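Local structure of putative esterase PA1618 (Pseudomonas aeruginosa, 4QD8) at residues L25-E30 with A39-D44; F51-G56 with G94-R99; G98-V103 with I118-D123. The protein probably hydrolyses acyl-coenzyme A thioesters, perhaps 1,4-dihydroxy-2-naphthoyl-CoA, as a hotdog-fold thioesterase of the PaaI family. One frame throughout, in Å; residues are numbered along the deposited sequence.

Contact 1. Residues L25-E30 with A39-D44; sequences LGIRFE and ASMPVD
With chi1 at -173°, Met41 sends its CG away from its own backbone N, while Ile27 (chi1 -66°) turns CG1 to the side of its N; the two chains slant across each other, and Ile27 CG1 meets Met41 SD at 3.9 Å. Two residues further on, the same face carries Phe29 and Ala39, a non-hydrogen-bonded antiparallel pair in which Ala39 CB sits over one face of the phenyl ring, displaced toward its rim, 4.1 Å from Phe29 CD2. Between these apolar pairs the backbones of Arg28 and Ser40 form a hydrogen-bonded pair, Arg28 N giving a nearly straight bond of 2.9 Å to Ser40 O (165°) and Ser40 N returning one of the same length to Arg28 O. At the other end, where helix 21-25 closes in a Schellman motif at Gly26, CG and CD of the Pro42 ring meet the carbonyl oxygens of Leu25 and Gly26, Pro42 CG being 3.2 Å from Leu25 O. The polar side chains gather on the reverse face: Glu30 reaches back toward Ser40 and toward the guanidinium of Arg28, although the separations around Glu30 OE1 are too short to be trusted in detail. More securely, Ser40 OG accepts a hydrogen bond from Arg99 NH2. This split into an apolar and a polar face suits the sheet of the hotdog fold: Ile27 packs on Leu62 and Ser65 and Phe29 on Met69 of the long helix 56-72, around which the curved antiparallel sheet, this hairpin included, is wrapped.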
ATOM      1  N   LEU A  25      -8.410 -11.428 -20.872  1.00 20.31           N
ATOM      2  CA  LEU A  25      -7.099 -10.792 -21.041  1.00 18.82           C
ATOM      3  C   LEU A  25      -5.987 -11.739 -21.481  1.00 21.64           C
ATOM      4  O   LEU A  25      -4.855 -11.310 -21.660  1.00 21.62           O
ATOM      5  CB  LEU A  25      -6.681 -10.076 -19.753  1.00 17.95           C
ATOM      6  CG  LEU A  25      -7.655  -9.034 -19.203  1.00 18.71           C
ATOM      7  CD1 LEU A  25      -7.027  -8.371 -17.980  1.00 19.20           C
ATOM      8  CD2 LEU A  25      -8.003  -8.004 -20.278  1.00 20.17           C
ATOM      9  N   GLY A  26      -6.289 -13.027 -21.620  1.00 19.48           N
ATOM     10  CA  GLY A  26      -5.284 -13.977 -22.052  1.00 20.82           C
ATOM     11  C   GLY A  26      -4.303 -14.402 -20.980  1.00 20.26           C
ATOM     12  O   GLY A  26      -3.201 -14.854 -21.281  1.00 19.30           O
ATOM     13  N   ILE A  27      -4.704 -14.283 -19.717  1.00 20.35           N
ATOM     14  CA  ILE A  27      -3.873 -14.791 -18.631  1.00 19.95           C
ATOM     15  C   ILE A  27      -3.705 -16.303 -18.752  1.00 17.86           C
ATOM     16  O   ILE A  27      -4.673 -17.047 -18.949  1.00 19.56           O
ATOM     17  CB  ILE A  27      -4.430 -14.394 -17.241  1.00 18.17           C
ATOM     18  CG1 ILE A  27      -4.355 -12.877 -17.058  1.00 17.15           C
ATOM     19  CG2 ILE A  27      -3.651 -15.104 -16.122  1.00 17.45           C
ATOM     20  CD1 ILE A  27      -5.004 -12.354 -15.742  1.00 19.47           C
ATOM     21  N   ARG A  28      -2.457 -16.741 -18.670  1.00 17.48           N
ATOM     22  CA  ARG A  28      -2.127 -18.147 -18.824  1.00 19.75           C
ATOM     23  C   ARG A  28      -1.278 -18.595 -17.646  1.00 19.79           C
ATOM     24  O   ARG A  28      -0.181 -18.075 -17.443  1.00 19.24           O
ATOM     25  CB  ARG A  28      -1.364 -18.353 -20.142  1.00 22.57           C
ATOM     26  CG  ARG A  28      -1.008 -19.800 -20.448  1.00 29.62           C
ATOM     27  CD  ARG A  28      -0.208 -19.909 -21.745  1.00 33.99           C
ATOM     28  NE  ARG A  28       1.149 -19.373 -21.610  1.00 37.05           N
ATOM     29  CZ  ARG A  28       1.838 -18.812 -22.601  1.00 38.35           C
ATOM     30  NH1 ARG A  28       1.301 -18.698 -23.807  1.00 38.97           N
ATOM     31  NH2 ARG A  28       3.061 -18.346 -22.379  1.00 39.31           N
ATOM     32  N   PHE A  29      -1.789 -19.545 -16.860  1.00 18.20           N
ATOM     33  CA  PHE A  29      -0.967 -20.181 -15.834  1.00 19.60           C
ATOM     34  C   PHE A  29       0.036 -21.088 -16.527  1.00 19.84           C
ATOM     35  O   PHE A  29      -0.361 -21.944 -17.322  1.00 21.89           O
ATOM     36  CB  PHE A  29      -1.843 -20.954 -14.847  1.00 20.10           C
ATOM     37  CG  PHE A  29      -2.689 -20.050 -13.996  1.00 19.45           C
ATOM     38  CD1 PHE A  29      -3.900 -19.571 -14.465  1.00 18.13           C
ATOM     39  CD2 PHE A  29      -2.242 -19.637 -12.748  1.00 18.30           C
ATOM     40  CE1 PHE A  29      -4.671 -18.700 -13.695  1.00 21.61           C
ATOM     41  CE2 PHE A  29      -2.996 -18.777 -11.974  1.00 18.77           C
ATOM     42  CZ  PHE A  29      -4.216 -18.302 -12.449  1.00 17.99           C
ATOM     43  N   GLU A  30       1.321 -20.885 -16.232  1.00 21.37           N
ATOM     44  CA  GLU A  30       2.409 -21.433 -17.039  1.00 23.73           C
ATOM     45  C   GLU A  30       3.243 -22.487 -16.348  1.00 24.85           C
ATOM     46  O   GLU A  30       3.747 -23.414 -16.986  1.00 28.54           O
ATOM     47  CB  GLU A  30       3.384 -20.319 -17.398  1.00 27.14           C
ATOM     48  CG  GLU A  30       2.741 -19.063 -17.888  1.00 28.34           C
ATOM     49  CD  GLU A  30       3.614 -18.360 -18.876  1.00 33.85           C
ATOM     50  OE1 GLU A  30       3.128 -18.112 -20.003  1.00 38.03           O
ATOM     51  OE2 GLU A  30       4.780 -18.062 -18.522  1.00 34.29           O
ATOM     52  N   ALA A  39       2.280 -17.163 -13.872  1.00 17.02           N
ATOM     53  CA  ALA A  39       1.312 -16.907 -14.943  1.00 16.01           C
ATOM     54  C   ALA A  39       1.806 -15.736 -15.770  1.00 19.72           C
ATOM     55  O   ALA A  39       2.519 -14.883 -15.260  1.00 18.45           O
ATOM     56  CB  ALA A  39      -0.068 -16.574 -14.367  1.00 17.71           C
ATOM     57  N   SER A  40       1.412 -15.688 -17.038  1.00 18.88           N
ATOM     58  CA  SER A  40       1.800 -14.594 -17.916  1.00 17.98           C
ATOM     59  C   SER A  40       0.582 -14.024 -18.621  1.00 18.20           C
ATOM     60  O   SER A  40      -0.495 -14.624 -18.600  1.00 18.33           O
ATOM     61  CB  SER A  40       2.829 -15.060 -18.940  1.00 21.25           C
ATOM     62  OG  SER A  40       2.223 -15.929 -19.882  1.00 22.11           O
ATOM     63  N   MET A  41       0.752 -12.861 -19.238  1.00 18.08           N
ATOM     64  CA  MET A  41      -0.351 -12.154 -19.861  1.00 19.23           C
ATOM     65  C   MET A  41       0.212 -11.380 -21.035  1.00 18.69           C
ATOM     66  O   MET A  41       1.299 -10.828 -20.934  1.00 16.70           O
ATOM     67  CB  MET A  41      -0.953 -11.176 -18.855  1.00 16.35           C
ATOM     68  CG  MET A  41      -2.239 -10.477 -19.296  1.00 18.83           C
ATOM     69  SD  MET A  41      -2.889  -9.404 -17.995  1.00 20.00           S
ATOM     70  CE  MET A  41      -1.514  -8.281 -17.794  1.00 18.74           C
ATOM     71  N   PRO A  42      -0.527 -11.333 -22.154  1.00 20.25           N
ATOM     72  CA  PRO A  42      -0.052 -10.534 -23.294  1.00 21.45           C
ATOM     73  C   PRO A  42      -0.081  -9.037 -23.018  1.00 20.09           C
ATOM     74  O   PRO A  42      -0.942  -8.553 -22.275  1.00 18.25           O
ATOM     75  CB  PRO A  42      -1.068 -10.862 -24.398  1.00 21.70           C
ATOM     76  CG  PRO A  42      -2.307 -11.295 -23.649  1.00 22.82           C
ATOM     77  CD  PRO A  42      -1.770 -12.057 -22.467  1.00 21.97           C
ATOM     78  N   VAL A  43       0.879  -8.320 -23.599  1.00 17.70           N
ATOM     79  CA  VAL A  43       0.876  -6.863 -23.592  1.00 18.22           C
ATOM     80  C   VAL A  43       0.425  -6.419 -24.977  1.00 20.88           C
ATOM     81  O   VAL A  43       1.230  -6.359 -25.919  1.00 21.02           O
ATOM     82  CB  VAL A  43       2.269  -6.295 -23.251  1.00 17.52           C
ATOM     83  CG1 VAL A  43       2.249  -4.780 -23.242  1.00 19.60           C
ATOM     84  CG2 VAL A  43       2.747  -6.841 -21.890  1.00 20.35           C
ATOM     85  N   ASP A  44      -0.870  -6.147 -25.106  1.00 20.18           N
ATOM     86  CA  ASP A  44      -1.448  -5.793 -26.398  1.00 20.67           C
ATOM     87  C   ASP A  44      -2.685  -4.916 -26.203  1.00 19.67           C
ATOM     88  O   ASP A  44      -2.866  -4.349 -25.134  1.00 18.18           O
ATOM     89  CB  ASP A  44      -1.704  -7.044 -27.274  1.00 21.53           C
ATOM     90  CG  ASP A  44      -2.732  -8.007 -26.684  1.00 23.05           C
ATOM     91  OD1 ASP A  44      -3.621  -7.593 -25.912  1.00 24.74           O
ATOM     92  OD2 ASP A  44      -2.661  -9.199 -27.028  1.00 27.47           O
TER

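Contact 2. Residues F51-G56 with G94-R99; sequences FGLLHG and GLRSGR
Leu95 O draws in two neighbours from 51-56 at once: Leu54 N, which gives it a hydrogen bond of 2.7 Å that is close to straight (164°) and runs nearly along the carbonyl direction, and Leu53 CA, 3.3 Å from the same oxygen in a CA-H...O contact. A water completes this backbone link, donating to Leu54 O and accepting from Leu95 N, so that the peptides of Leu54 and Leu95 are joined once directly and once through solvent although neither segment is a regular strand. Beside this link, Leu54 and Leu95 lie next to each other and point the same way, with Leu54 CD2 and Leu95 CD1 4.0 Å apart. On the other flank Arg96 carries the contact. Its chain is extended from CG to NE and passes obliquely across Leu53, bringing Leu53 CD2 to 3.8 Å from Arg96 CG and placing that methyl over the centre of one guanidinium face. Arg96 NH1 then bonds to Phe51 O at 3.0 Å, using a lone pair in the carbonyl plane, while the oxygen lies 16° out of the guanidinium plane. A methyl over the face and a carbonyl at the edge together restrict how the guanidinium can turn. The contact lies at the surface of the fold, where the loop following strand 80-91 meets the loop leading into helix 56-72. His55 caps that helix at its N terminus, with ND1 bonded to Gly57 N, and its NE2 reaches Ser65 of a second subunit; Leu54 packs inward on Met41 of strand 36-42 and Val100 of strand 99-106.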
ATOM      1  N   PHE A  51      -2.165   5.062 -24.174  1.00 23.73           N
ATOM      2  CA  PHE A  51      -0.924   5.525 -24.793  1.00 26.76           C
ATOM      3  C   PHE A  51      -0.034   4.387 -25.235  1.00 26.76           C
ATOM      4  O   PHE A  51       1.110   4.595 -25.617  1.00 27.66           O
ATOM      5  CB  PHE A  51      -0.185   6.467 -23.849  1.00 29.65           C
ATOM      6  CG  PHE A  51      -1.002   7.645 -23.454  1.00 33.37           C
ATOM      7  CD1 PHE A  51      -1.035   8.771 -24.257  1.00 36.64           C
ATOM      8  CD2 PHE A  51      -1.784   7.609 -22.312  1.00 33.51           C
ATOM      9  CE1 PHE A  51      -1.809   9.860 -23.916  1.00 36.50           C
ATOM     10  CE2 PHE A  51      -2.567   8.689 -21.962  1.00 37.87           C
ATOM     11  CZ  PHE A  51      -2.578   9.821 -22.766  1.00 39.13           C
ATOM     12  N   GLY A  52      -0.566   3.175 -25.186  1.00 22.36           N
ATOM     13  CA  GLY A  52       0.120   2.035 -25.737  1.00 20.77           C
ATOM     14  C   GLY A  52       1.063   1.317 -24.788  1.00 20.18           C
ATOM     15  O   GLY A  52       1.816   0.450 -25.224  1.00 23.42           O
ATOM     16  N   LEU A  53       1.022   1.674 -23.502  1.00 21.61           N
ATOM     17  CA  LEU A  53       1.795   0.977 -22.470  1.00 20.14           C
ATOM     18  C   LEU A  53       0.871  -0.007 -21.773  1.00 18.60           C
ATOM     19  O   LEU A  53      -0.340   0.199 -21.731  1.00 17.94           O
ATOM     20  CB  LEU A  53       2.293   1.957 -21.409  1.00 22.46           C
ATOM     21  CG  LEU A  53       3.291   3.046 -21.776  1.00 24.25           C
ATOM     22  CD1 LEU A  53       3.413   4.046 -20.638  1.00 26.13           C
ATOM     23  CD2 LEU A  53       4.623   2.387 -22.036  1.00 24.08           C
ATOM     24  N   LEU A  54       1.431  -1.072 -21.213  1.00 16.11           N
ATOM     25  CA  LEU A  54       0.641  -1.952 -20.355  1.00 15.55           C
ATOM     26  C   LEU A  54      -0.025  -1.131 -19.240  1.00 16.90           C
ATOM     27  O   LEU A  54       0.639  -0.397 -18.516  1.00 17.44           O
ATOM     28  CB  LEU A  54       1.556  -3.037 -19.766  1.00 16.16           C
ATOM     29  CG  LEU A  54       0.922  -3.944 -18.717  1.00 16.09           C
ATOM     30  CD1 LEU A  54      -0.244  -4.704 -19.344  1.00 16.44           C
ATOM     31  CD2 LEU A  54       2.003  -4.878 -18.199  1.00 14.04           C
ATOM     32  N   HIS A  55      -1.349  -1.243 -19.124  1.00 16.87           N
ATOM     33  CA  HIS A  55      -2.132  -0.542 -18.097  1.00 14.10           C
ATOM     34  C   HIS A  55      -1.710  -1.071 -16.730  1.00 14.71           C
ATOM     35  O   HIS A  55      -1.638  -2.275 -16.538  1.00 15.41           O
ATOM     36  CB  HIS A  55      -3.625  -0.838 -18.346  1.00 17.04           C
ATOM     37  CG  HIS A  55      -4.589   0.012 -17.583  1.00 15.66           C
ATOM     38  ND1 HIS A  55      -4.668   0.030 -16.202  1.00 15.82           N
ATOM     39  CD2 HIS A  55      -5.598   0.811 -18.015  1.00 16.45           C
ATOM     40  CE1 HIS A  55      -5.653   0.818 -15.826  1.00 15.38           C
ATOM     41  NE2 HIS A  55      -6.241   1.303 -16.905  1.00 16.52           N
ATOM     42  N   GLY A  56      -1.415  -0.172 -15.792  1.00 16.36           N
ATOM     43  CA  GLY A  56      -0.955  -0.588 -14.478  1.00 16.41           C
ATOM     44  C   GLY A  56      -1.991  -1.426 -13.758  1.00 16.54           C
ATOM     45  O   GLY A  56      -1.656  -2.320 -12.982  1.00 14.09           O
ATOM     46  N   GLY A  94       7.806   0.551 -17.749  1.00 18.10           N
ATOM     47  CA  GLY A  94       6.735   0.396 -18.715  1.00 18.94           C
ATOM     48  C   GLY A  94       6.982  -0.737 -19.697  1.00 17.78           C
ATOM     49  O   GLY A  94       8.132  -1.094 -19.990  1.00 25.20           O
ATOM     50  N   LEU A  95       5.907  -1.330 -20.197  1.00 17.71           N
ATOM     51  CA  LEU A  95       6.006  -2.366 -21.230  1.00 18.33           C
ATOM     52  C   LEU A  95       5.065  -2.008 -22.368  1.00 18.80           C
ATOM     53  O   LEU A  95       3.982  -1.476 -22.128  1.00 19.16           O
ATOM     54  CB  LEU A  95       5.628  -3.744 -20.684  1.00 17.97           C
ATOM     55  CG  LEU A  95       6.513  -4.293 -19.568  1.00 17.09           C
ATOM     56  CD1 LEU A  95       5.889  -5.553 -18.987  1.00 17.53           C
ATOM     57  CD2 LEU A  95       7.887  -4.569 -20.117  1.00 20.40           C
ATOM     58  N   ARG A  96       5.471  -2.302 -23.604  1.00 21.92           N
ATOM     59  CA  ARG A  96       4.648  -1.976 -24.777  1.00 23.77           C
ATOM     60  C   ARG A  96       4.183  -3.203 -25.564  1.00 19.20           C
ATOM     61  O   ARG A  96       3.134  -3.178 -26.194  1.00 24.21           O
ATOM     62  CB  ARG A  96       5.386  -1.011 -25.717  1.00 25.04           C
ATOM     63  CG  ARG A  96       5.491   0.408 -25.196  1.00 27.20           C
ATOM     64  CD  ARG A  96       5.869   1.401 -26.303  1.00 32.82           C
ATOM     65  NE  ARG A  96       5.951   2.776 -25.805  1.00 37.76           N
ATOM     66  CZ  ARG A  96       4.933   3.632 -25.795  1.00 35.84           C
ATOM     67  NH1 ARG A  96       3.744   3.262 -26.258  1.00 35.64           N
ATOM     68  NH2 ARG A  96       5.100   4.863 -25.321  1.00 37.63           N
ATOM     69  N   SER A  97       4.955  -4.279 -25.531  1.00 21.17           N
ATOM     70  CA  SER A  97       4.611  -5.463 -26.308  1.00 22.16           C
ATOM     71  C   SER A  97       5.186  -6.708 -25.664  1.00 22.48           C
ATOM     72  O   SER A  97       5.812  -6.638 -24.600  1.00 21.88           O
ATOM     73  CB  SER A  97       5.137  -5.328 -27.739  1.00 24.43           C
ATOM     74  OG  SER A  97       6.536  -5.126 -27.719  1.00 29.23           O
ATOM     75  N   GLY A  98       4.974  -7.850 -26.311  1.00 23.85           N
ATOM     76  CA  GLY A  98       5.378  -9.130 -25.758  1.00 23.44           C
ATOM     77  C   GLY A  98       4.421  -9.574 -24.671  1.00 21.09           C
ATOM     78  O   GLY A  98       3.217  -9.345 -24.767  1.00 19.81           O
ATOM     79  N   ARG A  99       4.962 -10.223 -23.643  1.00 21.59           N
ATOM     80  CA  ARG A  99       4.148 -10.681 -22.516  1.00 21.73           C
ATOM     81  C   ARG A  99       4.758 -10.227 -21.200  1.00 20.98           C
ATOM     82  O   ARG A  99       5.962  -9.964 -21.107  1.00 21.68           O
ATOM     83  CB  ARG A  99       4.023 -12.211 -22.511  1.00 19.70           C
ATOM     84  CG  ARG A  99       3.390 -12.809 -23.771  1.00 23.09           C
ATOM     85  CD  ARG A  99       3.298 -14.319 -23.670  1.00 24.65           C
ATOM     86  NE  ARG A  99       2.328 -14.764 -22.672  1.00 23.50           N
ATOM     87  CZ  ARG A  99       1.010 -14.737 -22.845  1.00 29.04           C
ATOM     88  NH1 ARG A  99       0.493 -14.273 -23.977  1.00 29.81           N
ATOM     89  NH2 ARG A  99       0.198 -15.168 -21.884  1.00 27.78           N
TER
HETATM   90  O   HOH W   1       3.442  -0.170 -18.438  1.00 20.15           O

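Contact 3. Residues G98-V103 with I118-D123; sequences GRVTAV and IRLSGD
Ile118 opens the second segment by setting its CG2 methyl, anti to the backbone N, 3.9 Å from Ala102 CB. Arg119 follows as the first hydrogen-bonded partner: its N binds Val103 O and its O accepts Val103 N at 2.9 Å, while its side chain leads away from the contact to a salt bridge with Asp117. Leu120 returns to the face of Ile118, where Leu120 CG and CD1 both lie 3.7 Å from Ala102 CB; the other methyl, CD2, comes within 3.8 Å of Val100 CG2 as the two side chains slant across each other. Next comes Ser121, paired with Thr101 by two backbone bonds, the straighter (172°) running from Thr101 N to Ser121 O at 2.9 Å. Gly122, whose CA is the nearest to that of Val100, adds a CA-H...O contact from Gly122 CA to Arg99 O. Asp123 then takes over with its side chain: OD2 accepts Arg99 N at 2.9 Å, approached from above the carboxylate plane (39° out of it). One water spans Arg99 O and Asp123 N, donating to the first and accepting from the second; another lies 2.8 Å from Asp123 OD1, to which it probably donates, and 2.7 Å from Thr101 OG1. The guanidinium of Arg99 turns instead to Ser40 OG. The chemistry thus changes along one antiparallel pair of strands of the hotdog sheet. Its middle is held by backbone bonds; Val100, Ala102 and Ile118 pack on Leu62, Ala63 and Leu66 of helix 56-72, and Leu120 on Ser128 of strand 127-139. Near Arg99 and Asp123 a carboxylate and a water take up the backbone N-H and C=O groups that a further peptide pair would have bonded, which fits the exposed position of Asp123.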
ATOM      1  N   GLY A  98       4.974  -7.850 -26.311  1.00 23.85           N
ATOM      2  CA  GLY A  98       5.378  -9.130 -25.758  1.00 23.44           C
ATOM      3  C   GLY A  98       4.421  -9.574 -24.671  1.00 21.09           C
ATOM      4  O   GLY A  98       3.217  -9.345 -24.767  1.00 19.81           O
ATOM      5  N   ARG A  99       4.962 -10.223 -23.643  1.00 21.59           N
ATOM      6  CA  ARG A  99       4.148 -10.681 -22.516  1.00 21.73           C
ATOM      7  C   ARG A  99       4.758 -10.227 -21.200  1.00 20.98           C
ATOM      8  O   ARG A  99       5.962  -9.964 -21.107  1.00 21.68           O
ATOM      9  CB  ARG A  99       4.023 -12.211 -22.511  1.00 19.70           C
ATOM     10  CG  ARG A  99       3.390 -12.809 -23.771  1.00 23.09           C
ATOM     11  CD  ARG A  99       3.298 -14.319 -23.670  1.00 24.65           C
ATOM     12  NE  ARG A  99       2.328 -14.764 -22.672  1.00 23.50           N
ATOM     13  CZ  ARG A  99       1.010 -14.737 -22.845  1.00 29.04           C
ATOM     14  NH1 ARG A  99       0.493 -14.273 -23.977  1.00 29.81           N
ATOM     15  NH2 ARG A  99       0.198 -15.168 -21.884  1.00 27.78           N
ATOM     16  N   VAL A 100       3.914 -10.136 -20.179  1.00 18.25           N
ATOM     17  CA  VAL A 100       4.394  -9.855 -18.837  1.00 18.10           C
ATOM     18  C   VAL A 100       4.189 -11.115 -17.998  1.00 15.17           C
ATOM     19  O   VAL A 100       3.129 -11.747 -18.057  1.00 16.62           O
ATOM     20  CB  VAL A 100       3.703  -8.616 -18.221  1.00 17.25           C
ATOM     21  CG1 VAL A 100       2.189  -8.761 -18.217  1.00 15.92           C
ATOM     22  CG2 VAL A 100       4.244  -8.333 -16.819  1.00 17.56           C
ATOM     23  N   THR A 101       5.223 -11.499 -17.252  1.00 15.16           N
ATOM     24  CA  THR A 101       5.216 -12.752 -16.490  1.00 16.58           C
ATOM     25  C   THR A 101       5.244 -12.459 -14.991  1.00 16.87           C
ATOM     26  O   THR A 101       6.082 -11.686 -14.530  1.00 18.10           O
ATOM     27  CB  THR A 101       6.439 -13.604 -16.866  1.00 18.77           C
ATOM     28  OG1 THR A 101       6.375 -13.931 -18.260  1.00 21.55           O
ATOM     29  CG2 THR A 101       6.472 -14.901 -16.062  1.00 20.55           C
ATOM     30  N   ALA A 102       4.325 -13.072 -14.243  1.00 17.94           N
ATOM     31  CA  ALA A 102       4.234 -12.846 -12.803  1.00 16.57           C
ATOM     32  C   ALA A 102       4.586 -14.131 -12.070  1.00 16.86           C
ATOM     33  O   ALA A 102       4.163 -15.210 -12.474  1.00 16.79           O
ATOM     34  CB  ALA A 102       2.825 -12.400 -12.427  1.00 17.45           C
ATOM     35  N   VAL A 103       5.362 -14.013 -10.997  1.00 15.41           N
ATOM     36  CA  VAL A 103       5.688 -15.175 -10.158  1.00 16.14           C
ATOM     37  C   VAL A 103       5.234 -14.883  -8.735  1.00 15.30           C
ATOM     38  O   VAL A 103       5.597 -13.853  -8.172  1.00 16.05           O
ATOM     39  CB  VAL A 103       7.198 -15.464 -10.166  1.00 18.99           C
ATOM     40  CG1 VAL A 103       7.521 -16.733  -9.370  1.00 20.95           C
ATOM     41  CG2 VAL A 103       7.699 -15.623 -11.594  1.00 22.79           C
ATOM     42  N   ILE A 118       4.404 -10.878  -5.277  1.00 15.87           N
ATOM     43  CA  ILE A 118       4.244 -11.163  -6.703  1.00 13.44           C
ATOM     44  C   ILE A 118       5.177 -10.278  -7.522  1.00 14.86           C
ATOM     45  O   ILE A 118       5.122  -9.050  -7.426  1.00 17.38           O
ATOM     46  CB  ILE A 118       2.776 -11.022  -7.145  1.00 13.98           C
ATOM     47  CG1 ILE A 118       1.923 -12.002  -6.334  1.00 16.00           C
ATOM     48  CG2 ILE A 118       2.623 -11.353  -8.636  1.00 17.65           C
ATOM     49  CD1 ILE A 118       0.526 -11.533  -6.082  1.00 19.85           C
ATOM     50  N   ARG A 119       6.063 -10.916  -8.290  1.00 14.09           N
ATOM     51  CA  ARG A 119       7.066 -10.185  -9.080  1.00 16.16           C
ATOM     52  C   ARG A 119       6.767 -10.316 -10.574  1.00 16.49           C
ATOM     53  O   ARG A 119       6.610 -11.427 -11.080  1.00 16.59           O
ATOM     54  CB  ARG A 119       8.483 -10.732  -8.824  1.00 17.87           C
ATOM     55  CG  ARG A 119       8.927 -10.840  -7.365  1.00 22.02           C
ATOM     56  CD  ARG A 119       8.930  -9.506  -6.667  1.00 22.48           C
ATOM     57  NE  ARG A 119       9.380  -9.649  -5.281  1.00 25.89           N
ATOM     58  CZ  ARG A 119      10.641  -9.515  -4.879  1.00 29.48           C
ATOM     59  NH1 ARG A 119      11.594  -9.213  -5.754  1.00 32.15           N
ATOM     60  NH2 ARG A 119      10.942  -9.668  -3.597  1.00 28.98           N
ATOM     61  N   LEU A 120       6.731  -9.185 -11.280  1.00 14.91           N
ATOM     62  CA  LEU A 120       6.412  -9.176 -12.707  1.00 12.78           C
ATOM     63  C   LEU A 120       7.596  -8.667 -13.510  1.00 15.21           C
ATOM     64  O   LEU A 120       8.348  -7.791 -13.053  1.00 16.85           O
ATOM     65  CB  LEU A 120       5.193  -8.291 -13.004  1.00 13.97           C
ATOM     66  CG  LEU A 120       3.807  -8.860 -12.692  1.00 19.30           C
ATOM     67  CD1 LEU A 120       3.607  -8.974 -11.194  1.00 20.93           C
ATOM     68  CD2 LEU A 120       2.729  -7.993 -13.296  1.00 20.03           C
ATOM     69  N   SER A 121       7.740  -9.213 -14.710  1.00 16.15           N
ATOM     70  CA  SER A 121       8.786  -8.764 -15.625  1.00 18.10           C
ATOM     71  C   SER A 121       8.346  -8.960 -17.072  1.00 18.71           C
ATOM     72  O   SER A 121       7.547  -9.855 -17.393  1.00 18.36           O
ATOM     73  CB  SER A 121      10.097  -9.507 -15.349  1.00 20.72           C
ATOM     74  OG  SER A 121       9.935 -10.896 -15.545  1.00 23.04           O
ATOM     75  N   GLY A 122       8.848  -8.097 -17.946  1.00 19.02           N
ATOM     76  CA  GLY A 122       8.585  -8.244 -19.360  1.00 17.77           C
ATOM     77  C   GLY A 122       9.531  -9.262 -19.957  1.00 23.39           C
ATOM     78  O   GLY A 122      10.289  -9.930 -19.241  1.00 20.98           O
ATOM     79  N   ASP A 123       9.497  -9.384 -21.275  1.00 22.28           N
ATOM     80  CA  ASP A 123      10.265 -10.441 -21.915  1.00 24.12           C
ATOM     81  C   ASP A 123      11.768 -10.208 -21.821  1.00 21.72           C
ATOM     82  O   ASP A 123      12.542 -11.149 -21.957  1.00 28.10           O
ATOM     83  CB  ASP A 123       9.799 -10.641 -23.356  1.00 27.75           C
ATOM     84  CG  ASP A 123       8.400 -11.225 -23.430  1.00 29.54           C
ATOM     85  OD1 ASP A 123       8.046 -12.040 -22.547  1.00 33.92           O
ATOM     86  OD2 ASP A 123       7.659 -10.869 -24.363  1.00 31.34           O
TER
HETATM   87  O   HOH W   2       7.278  -7.748 -22.507  1.00 24.17           O
HETATM   88  O   HOH W   3       7.581 -12.087 -19.837  1.00 23.76           O

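Overall arrangement
Following the chain from its N terminus, contact 1 comes first and closes the tight hairpin of strands 28-32 and 36-42. Contact 2 then closes a much longer excursion, through helix 56-72 and strand 80-91, and contact 3 starts where it ends, sharing Gly98 and Arg99 before closing the hairpin of strands 99-106 and 113-121, with the short strand 108-109 in its connection. The three loops follow in series; none nests within or crosses another. In space, however, they adjoin: strands 36-42 and 99-106 are neighbours, joined by Ala39 O with Ala102 N and Val43 N with Gly98 O, while Leu54 and Leu95 of contact 2 pack on Val100, tying the helix-entry loop to the sheet.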